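PDB 6LPH: suppressor of fused homolog from Drosophila melanogaster, which probably binds transcription factors and sequesters them, its N-terminal part being captured here in a complex with a peptide of the kinase Fused. Local coordinates for residues A[70-75]-A[108-113]; A[102-107]-A[134-139]; A[167-172]-A[198-203]. All coordinates share one frame; numbering follows the deposited sequence.

Contact 1 (A[70-75]-A[108-113]); sequences PHWHYI and LAKTEI
Trp72 and Leu108 form an antiparallel hydrogen-bonded pair: Trp72 N reaches Leu108 O at 2.9 Å, and Leu108 N reaches Trp72 O at 2.8 Å within the carbonyl plane. The tight part of the contact lies on their side of the sheet. Lys110, extended beyond CG, crosses the indole at about a right angle, with CE 4.0 Å from the centroid of the six-membered ring of Trp72, in a CH-pi contact over the face. Its NZ, 4.5 Å from the same centroid, adds a cation-pi interaction and goes on to Asn59 and Gln126, while Trp72 NE1 turns to Glu114. Leu108 puts its CB 4.0 Å from CE1 at the edge of the Tyr74 ring, whose hydroxyl bonds to Pro129 O.

His71 and Ala109 follow as the next, non-hydrogen-bonded pair of the regular register. The looser side lies beyond them, at the partly exposed Pro70, where a water links the two segments, donating to Pro70 O at 2.7 Å and, at a longer 3.2 Å, to Lys110 O. Proline, unable to donate a backbone hydrogen bond, suits this strand end. A lysine whose methylenes lie on an aromatic face and whose ammonium meets polar partners is consistent with a buried cation that keeps its charge.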
# COMPACT_ATOMS: atom_id res chain seq x y z
N PRO A 70 -2.00 2.24 15.89
CA PRO A 70 -3.22 2.19 15.08
C PRO A 70 -2.95 2.79 13.72
O PRO A 70 -2.22 3.80 13.62
CB PRO A 70 -4.23 3.06 15.84
CG PRO A 70 -3.51 3.60 17.03
CD PRO A 70 -2.13 3.07 17.11
N HIS A 71 -3.52 2.18 12.68
CA HIS A 71 -3.24 2.64 11.33
C HIS A 71 -4.28 2.16 10.35
O HIS A 71 -5.16 1.34 10.69
CB HIS A 71 -1.83 2.22 10.91
CG HIS A 71 -1.63 0.71 10.78
ND1 HIS A 71 -1.25 -0.09 11.81
CD2 HIS A 71 -1.69 -0.11 9.66
CE1 HIS A 71 -1.11 -1.36 11.38
NE2 HIS A 71 -1.40 -1.38 10.07
N TRP A 72 -4.19 2.71 9.14
CA TRP A 72 -5.01 2.31 8.02
C TRP A 72 -4.22 1.36 7.15
O TRP A 72 -3.05 1.62 6.86
CB TRP A 72 -5.32 3.55 7.22
CG TRP A 72 -6.02 4.65 7.99
CD1 TRP A 72 -5.54 5.93 8.28
CD2 TRP A 72 -7.35 4.60 8.56
NE1 TRP A 72 -6.49 6.67 8.98
CE2 TRP A 72 -7.59 5.92 9.18
CE3 TRP A 72 -8.34 3.64 8.62
CZ2 TRP A 72 -8.77 6.22 9.83
CZ3 TRP A 72 -9.53 3.97 9.29
CH2 TRP A 72 -9.74 5.22 9.86
N HIS A 73 -4.82 0.25 6.72
CA HIS A 73 -4.11 -0.80 5.92
C HIS A 73 -4.77 -0.89 4.55
O HIS A 73 -6.00 -1.14 4.46
CB HIS A 73 -4.18 -2.11 6.67
CG HIS A 73 -3.38 -3.25 6.07
ND1 HIS A 73 -3.62 -4.54 6.41
CD2 HIS A 73 -2.31 -3.28 5.17
CE1 HIS A 73 -2.76 -5.36 5.77
NE2 HIS A 73 -1.94 -4.61 5.02
N TYR A 74 -4.00 -0.62 3.50
CA TYR A 74 -4.51 -0.62 2.13
C TYR A 74 -4.02 -1.85 1.38
O TYR A 74 -2.85 -2.19 1.51
CB TYR A 74 -3.97 0.60 1.40
CG TYR A 74 -4.45 1.88 2.08
CD1 TYR A 74 -3.79 2.39 3.19
CD2 TYR A 74 -5.59 2.52 1.64
CE1 TYR A 74 -4.23 3.60 3.82
CE2 TYR A 74 -6.04 3.74 2.24
CZ TYR A 74 -5.35 4.23 3.36
OH TYR A 74 -5.78 5.38 4.00
N ILE A 75 -4.90 -2.50 0.61
CA ILE A 75 -4.49 -3.72 -0.20
C ILE A 75 -5.03 -3.60 -1.62
O ILE A 75 -6.23 -3.37 -1.81
CB ILE A 75 -4.93 -5.05 0.45
CG1 ILE A 75 -4.44 -5.15 1.89
CG2 ILE A 75 -4.37 -6.26 -0.37
CD1 ILE A 75 -5.48 -4.78 2.90
N LEU A 108 -0.65 3.07 6.97
CA LEU A 108 -0.58 4.52 7.17
C LEU A 108 -1.00 4.95 8.60
O LEU A 108 -2.15 4.74 9.00
CB LEU A 108 -1.41 5.22 6.10
CG LEU A 108 -1.62 6.74 6.31
CD1 LEU A 108 -0.30 7.49 6.20
CD2 LEU A 108 -2.64 7.27 5.30
N ALA A 109 -0.07 5.55 9.34
CA ALA A 109 -0.31 5.94 10.73
C ALA A 109 -1.43 6.97 10.80
O ALA A 109 -1.51 7.88 9.97
CB ALA A 109 0.97 6.48 11.38
N LYS A 110 -2.32 6.79 11.77
CA LYS A 110 -3.38 7.75 12.00
C LYS A 110 -2.71 8.97 12.56
O LYS A 110 -1.76 8.87 13.34
CB LYS A 110 -4.43 7.21 12.98
CG LYS A 110 -5.17 5.98 12.44
CD LYS A 110 -6.43 5.71 13.22
CE LYS A 110 -6.99 4.36 12.82
NZ LYS A 110 -8.16 3.97 13.65
N THR A 111 -3.19 10.13 12.14
CA THR A 111 -2.65 11.40 12.60
C THR A 111 -3.15 11.70 14.03
O THR A 111 -4.07 11.04 14.52
CB THR A 111 -3.10 12.52 11.66
OG1 THR A 111 -4.54 12.54 11.61
CG2 THR A 111 -2.54 12.31 10.26
N GLU A 112 -2.55 12.69 14.69
CA GLU A 112 -3.03 13.11 16.02
C GLU A 112 -4.49 13.56 15.96
O GLU A 112 -5.29 13.21 16.83
CB GLU A 112 -2.14 14.20 16.64
CG GLU A 112 -1.00 13.64 17.49
CD GLU A 112 0.09 12.97 16.66
OE1 GLU A 112 0.29 11.73 16.81
OE2 GLU A 112 0.73 13.67 15.84
N ILE A 113 -4.82 14.31 14.92
CA ILE A 113 -6.20 14.75 14.68
C ILE A 113 -7.18 13.56 14.60
O ILE A 113 -8.20 13.53 15.31
CB ILE A 113 -6.29 15.75 13.48
CG1 ILE A 113 -7.38 15.39 12.47
CG2 ILE A 113 -4.96 15.81 12.73
CD1 ILE A 113 -8.80 15.51 12.97
O HOH W 1 -1.13 6.01 14.61

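Contact 2 (A[102-107]-A[134-139]); sequences FELTFR and NLLQAI
Strand 102-107 and helix 134-139 run roughly antiparallel, at 149° between their directions, with axes 9.6 Å apart at closest approach and Leu104 facing Leu136 where the backbones come nearest. That spacing is filled by one layer of interleaved aliphatic and aromatic side chains, the usual way a helix lies on a sheet.

Leu104 is the centre. Its CG lies anti to the carbonyl carbon (chi1 -63°) and CD1 continues the extended line (chi2 171°), which carries that methyl up to the helix backbone, 3.6 Å from Leu136 O. The same CD1 meets Ile139 CG2 at 3.7 Å; this branch of the isoleucine, anti to its own backbone N, leans down toward the strand. Leu136 answers from beside the leucine's root, its CD2 lying 4.0 Å from Leu104 CB. Leucine, with two methyls on a flexible stem, and isoleucine, branched close to the helix, suit these places because each can touch more than one neighbour. Two residues along the strand, Phe106 meets the helix at longer range: Leu135 CD2 sits over one face of its ring, 4.5 Å from CZ, and Leu136 CD2 approaches Phe106 CB at 4.4 Å.

Thr105 and Arg107 point to the other side of the strand, where polar partners await them, with Arg107 in a salt bridge to Asp178. On the helix, Asn134 and Gln137 lie away from the strand and pack on side chains of the bound peptide, consistent with the helix lying between the peptide and the sheet. No hydrogen bond crosses the interface. Its buried atoms are almost wholly carbon, which implies that the hydrophobic effect and complementary shape, rather than directed bonds, hold this helix against the sheet.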
# COMPACT_ATOMS: atom_id res chain seq x y z
N PHE A 102 2.46 -10.36 -7.38
CA PHE A 102 2.32 -9.65 -6.13
C PHE A 102 1.14 -8.67 -6.15
O PHE A 102 0.59 -8.39 -7.23
CB PHE A 102 3.63 -8.90 -5.79
CG PHE A 102 3.91 -7.72 -6.69
CD1 PHE A 102 3.52 -6.44 -6.31
CD2 PHE A 102 4.53 -7.90 -7.91
CE1 PHE A 102 3.78 -5.36 -7.13
CE2 PHE A 102 4.77 -6.83 -8.74
CZ PHE A 102 4.39 -5.56 -8.35
N GLU A 103 0.72 -8.22 -4.96
CA GLU A 103 -0.13 -7.03 -4.83
C GLU A 103 0.57 -6.08 -3.89
O GLU A 103 1.45 -6.48 -3.12
CB GLU A 103 -1.56 -7.34 -4.32
CG GLU A 103 -2.40 -8.21 -5.30
CD GLU A 103 -2.88 -7.49 -6.56
OE1 GLU A 103 -2.64 -6.25 -6.75
OE2 GLU A 103 -3.56 -8.17 -7.36
N LEU A 104 0.16 -4.81 -3.96
CA LEU A 104 0.71 -3.78 -3.11
C LEU A 104 -0.09 -3.63 -1.81
O LEU A 104 -1.34 -3.69 -1.83
CB LEU A 104 0.64 -2.43 -3.83
CG LEU A 104 1.50 -2.37 -5.12
CD1 LEU A 104 1.21 -1.09 -5.89
CD2 LEU A 104 2.99 -2.47 -4.78
N THR A 105 0.62 -3.46 -0.70
CA THR A 105 -0.03 -3.01 0.54
C THR A 105 0.63 -1.73 1.09
O THR A 105 1.74 -1.35 0.68
CB THR A 105 -0.11 -4.10 1.63
OG1 THR A 105 1.15 -4.23 2.28
CG2 THR A 105 -0.51 -5.50 1.03
N PHE A 106 -0.06 -1.06 2.00
CA PHE A 106 0.51 0.17 2.58
C PHE A 106 -0.11 0.33 3.98
O PHE A 106 -1.29 0.01 4.18
CB PHE A 106 0.19 1.34 1.66
CG PHE A 106 0.70 2.70 2.15
CD1 PHE A 106 2.07 2.92 2.38
CD2 PHE A 106 -0.18 3.76 2.29
CE1 PHE A 106 2.55 4.17 2.76
CE2 PHE A 106 0.30 5.05 2.67
CZ PHE A 106 1.66 5.24 2.92
N ARG A 107 0.72 0.71 4.95
CA ARG A 107 0.23 0.95 6.32
C ARG A 107 0.44 2.40 6.68
O ARG A 107 1.57 2.92 6.68
CB ARG A 107 0.90 0.04 7.32
CG ARG A 107 0.57 -1.46 7.05
CD ARG A 107 1.22 -2.37 8.06
NE ARG A 107 1.01 -3.78 7.71
CZ ARG A 107 -0.08 -4.48 8.02
NH1 ARG A 107 -1.07 -3.92 8.76
NH2 ARG A 107 -0.18 -5.77 7.66
N ASN A 134 -4.52 6.55 -4.99
CA ASN A 134 -3.72 7.19 -6.06
C ASN A 134 -2.29 6.73 -6.07
O ASN A 134 -1.73 6.53 -7.14
CB ASN A 134 -3.61 8.71 -5.87
CG ASN A 134 -4.89 9.44 -6.15
OD1 ASN A 134 -5.09 10.53 -5.63
ND2 ASN A 134 -5.75 8.86 -6.98
N LEU A 135 -1.68 6.65 -4.89
CA LEU A 135 -0.30 6.26 -4.77
C LEU A 135 -0.15 4.82 -5.31
O LEU A 135 0.75 4.56 -6.15
CB LEU A 135 0.16 6.35 -3.30
CG LEU A 135 1.57 5.77 -3.06
CD1 LEU A 135 2.65 6.57 -3.77
CD2 LEU A 135 1.87 5.64 -1.56
N LEU A 136 -1.02 3.90 -4.86
CA LEU A 136 -0.93 2.53 -5.33
C LEU A 136 -1.25 2.40 -6.82
O LEU A 136 -0.59 1.62 -7.48
CB LEU A 136 -1.83 1.57 -4.52
CG LEU A 136 -1.60 1.56 -2.99
CD1 LEU A 136 -2.46 0.54 -2.28
CD2 LEU A 136 -0.12 1.33 -2.70
N GLN A 137 -2.21 3.18 -7.34
CA GLN A 137 -2.47 3.15 -8.79
C GLN A 137 -1.23 3.56 -9.57
O GLN A 137 -0.88 2.92 -10.57
CB GLN A 137 -3.64 4.02 -9.22
CG GLN A 137 -4.99 3.60 -8.72
CD GLN A 137 -5.57 2.38 -9.44
OE1 GLN A 137 -4.90 1.76 -10.30
NE2 GLN A 137 -6.82 2.03 -9.09
N ALA A 138 -0.56 4.61 -9.09
CA ALA A 138 0.61 5.17 -9.76
C ALA A 138 1.78 4.17 -9.69
O ALA A 138 2.52 3.99 -10.67
CB ALA A 138 1.01 6.52 -9.14
N ILE A 139 1.96 3.51 -8.55
CA ILE A 139 3.00 2.48 -8.45
C ILE A 139 2.64 1.30 -9.36
O ILE A 139 3.50 0.77 -10.08
CB ILE A 139 3.29 2.02 -7.00
CG1 ILE A 139 3.85 3.20 -6.16
CG2 ILE A 139 4.24 0.79 -6.98
CD1 ILE A 139 3.70 2.97 -4.66

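Contact 3 (A[167-172]-A[198-203]); sequences TSKLQN and GVFDDE
Val199 O is approached by two groups: a water lies 2.6 Å from Val199 O and probably donates to it, and Gln171 N reaches it weakly at 3.5 Å. Gln171 N, the backbone N-H, gives its better bond to that water. The direct link between the two backbones is Val199 N to Asn172 O at 2.9 Å, with the donor well above the carbonyl plane, and it joins the two residues as an antiparallel hydrogen-bonded pair. Gly198 adds a CA-H...O contact of 3.4 Å from its CA to Asn172 O. Glycine suits this place, having no beta carbon to press on Leu170 CD1.

Phe200 supplies the apolar half. Lys169 CB lies over one face of its ring, 4.0 Å from the centroid and 24° off the normal, in a CH-pi contact; the lysine's aliphatic stem lends itself to this while its ammonium leads away. Leu170, with CG anti to the carbonyl carbon (chi1 -55°), brings CD2 obliquely to the ring, 3.5 Å from Phe200 CD2. With alanine in place of Phe200, the Lys169 stem would probably lose its platform and a gap open beside Leu170 CD2.

Side-chain acceptors fix the backbone locally. Ser168 OG accepts from Leu170 N at 3.0 Å in an ST turn, and Glu203 OE2 takes the N-H of Phe200, the N-cap residue, in a nearly straight bond of 2.9 Å. A second water joins Lys169 O to Asp201 N. Glu203 also forms a salt bridge to Arg236.

The contact thus sits where strand 189-199 ends and helix 201-219 begins, against the loop that enters strand 172-186. Val199 packs on Leu219 and Asn172 on Leu204, both of helix 201-219, while Phe200 also touches Glu242 of helix 240-243.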
# COMPACT_ATOMS: atom_id res chain seq x y z
N THR A 167 4.93 19.35 2.67
CA THR A 167 5.65 19.31 3.95
C THR A 167 6.24 17.92 4.31
O THR A 167 7.25 17.82 5.01
CB THR A 167 4.77 19.78 5.11
OG1 THR A 167 3.56 19.00 5.11
CG2 THR A 167 4.42 21.28 4.96
N SER A 168 5.62 16.84 3.85
CA SER A 168 6.11 15.52 4.29
C SER A 168 7.53 15.26 3.80
O SER A 168 7.83 15.48 2.63
CB SER A 168 5.21 14.39 3.82
OG SER A 168 5.76 13.17 4.29
N LYS A 169 8.38 14.76 4.68
CA LYS A 169 9.74 14.35 4.32
C LYS A 169 9.74 12.93 3.70
O LYS A 169 10.80 12.43 3.31
CB LYS A 169 10.62 14.36 5.57
CG LYS A 169 10.78 15.75 6.14
CD LYS A 169 11.34 15.72 7.55
CE LYS A 169 11.35 17.13 8.14
NZ LYS A 169 12.31 18.01 7.43
N LEU A 170 8.58 12.29 3.63
CA LEU A 170 8.54 10.94 2.99
C LEU A 170 8.25 11.00 1.48
O LEU A 170 7.08 11.11 1.07
CB LEU A 170 7.56 10.02 3.74
CG LEU A 170 7.79 9.85 5.24
CD1 LEU A 170 6.92 8.74 5.76
CD2 LEU A 170 9.25 9.55 5.57
N GLN A 171 9.32 10.93 0.66
CA GLN A 171 9.27 11.12 -0.81
C GLN A 171 9.67 9.91 -1.61
O GLN A 171 9.76 10.01 -2.84
CB GLN A 171 10.35 12.10 -1.29
CG GLN A 171 10.74 13.22 -0.40
CD GLN A 171 9.71 14.25 -0.50
OE1 GLN A 171 8.58 13.97 -0.14
NE2 GLN A 171 10.05 15.41 -1.05
N ASN A 172 9.99 8.81 -0.94
CA ASN A 172 10.52 7.63 -1.61
C ASN A 172 10.02 6.42 -0.88
O ASN A 172 9.41 6.56 0.21
CB ASN A 172 12.07 7.68 -1.62
CG ASN A 172 12.62 8.88 -2.40
OD1 ASN A 172 13.07 9.86 -1.80
ND2 ASN A 172 12.57 8.81 -3.70
N GLY A 198 7.13 4.32 3.28
CA GLY A 198 7.67 5.64 2.94
C GLY A 198 8.94 5.87 3.73
O GLY A 198 9.02 5.52 4.91
N VAL A 199 9.94 6.46 3.09
CA VAL A 199 11.25 6.70 3.70
C VAL A 199 11.83 8.09 3.35
O VAL A 199 11.44 8.74 2.34
CB VAL A 199 12.30 5.59 3.34
CG1 VAL A 199 11.89 4.23 3.91
CG2 VAL A 199 12.54 5.50 1.83
N PHE A 200 12.80 8.50 4.16
CA PHE A 200 13.55 9.76 3.98
C PHE A 200 14.54 9.57 2.84
O PHE A 200 14.85 8.42 2.41
CB PHE A 200 14.34 10.10 5.26
CG PHE A 200 13.54 10.79 6.33
CD1 PHE A 200 13.90 12.07 6.77
CD2 PHE A 200 12.43 10.16 6.94
CE1 PHE A 200 13.16 12.71 7.76
CE2 PHE A 200 11.69 10.81 7.93
CZ PHE A 200 12.05 12.09 8.33
N ASP A 201 15.03 10.70 2.37
CA ASP A 201 16.06 10.71 1.34
C ASP A 201 17.28 9.91 1.76
O ASP A 201 17.79 9.15 0.94
CB ASP A 201 16.53 12.14 1.00
CG ASP A 201 15.51 12.92 0.16
OD1 ASP A 201 14.37 12.48 -0.04
OD2 ASP A 201 15.87 14.03 -0.28
N ASP A 202 17.76 10.08 3.00
CA ASP A 202 18.97 9.36 3.42
C ASP A 202 18.71 7.85 3.56
O ASP A 202 19.58 7.04 3.24
CB ASP A 202 19.65 9.97 4.68
CG ASP A 202 18.74 9.98 5.92
OD1 ASP A 202 17.52 9.77 5.80
OD2 ASP A 202 19.26 10.24 7.03
N GLU A 203 17.51 7.50 4.00
CA GLU A 203 17.10 6.08 4.09
C GLU A 203 17.11 5.44 2.69
O GLU A 203 17.61 4.30 2.50
CB GLU A 203 15.73 5.96 4.78
CG GLU A 203 15.81 6.17 6.29
CD GLU A 203 14.51 6.61 6.98
OE1 GLU A 203 14.58 6.87 8.20
OE2 GLU A 203 13.44 6.68 6.33
O HOH W 2 13.51 13.19 3.15
O HOH W 3 12.12 10.71 0.77

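Following the chain from its N terminus, contact 1 opens at 70-75 and closes a loop of some thirty residues when 108-113 returns beside it, joining strands 71-77 and 97-109. Contact 2 opens at 102-107, before that loop is shut, and closes at 134-139, so the two cross. They share strand 97-109 and touch directly: Tyr74 N lies 2.9 Å from Phe106 O, a probable hydrogen bond. Contact 1 thus makes sheet, and contact 2 lays helix 131-146 on it. Contact 3 follows in series, closing the excursion through strands 172-186 and 189-199; its centre is about 17 Å from the centre of each of the others. Because strand 189-199 neighbours 97-109, all three reach the same sheet.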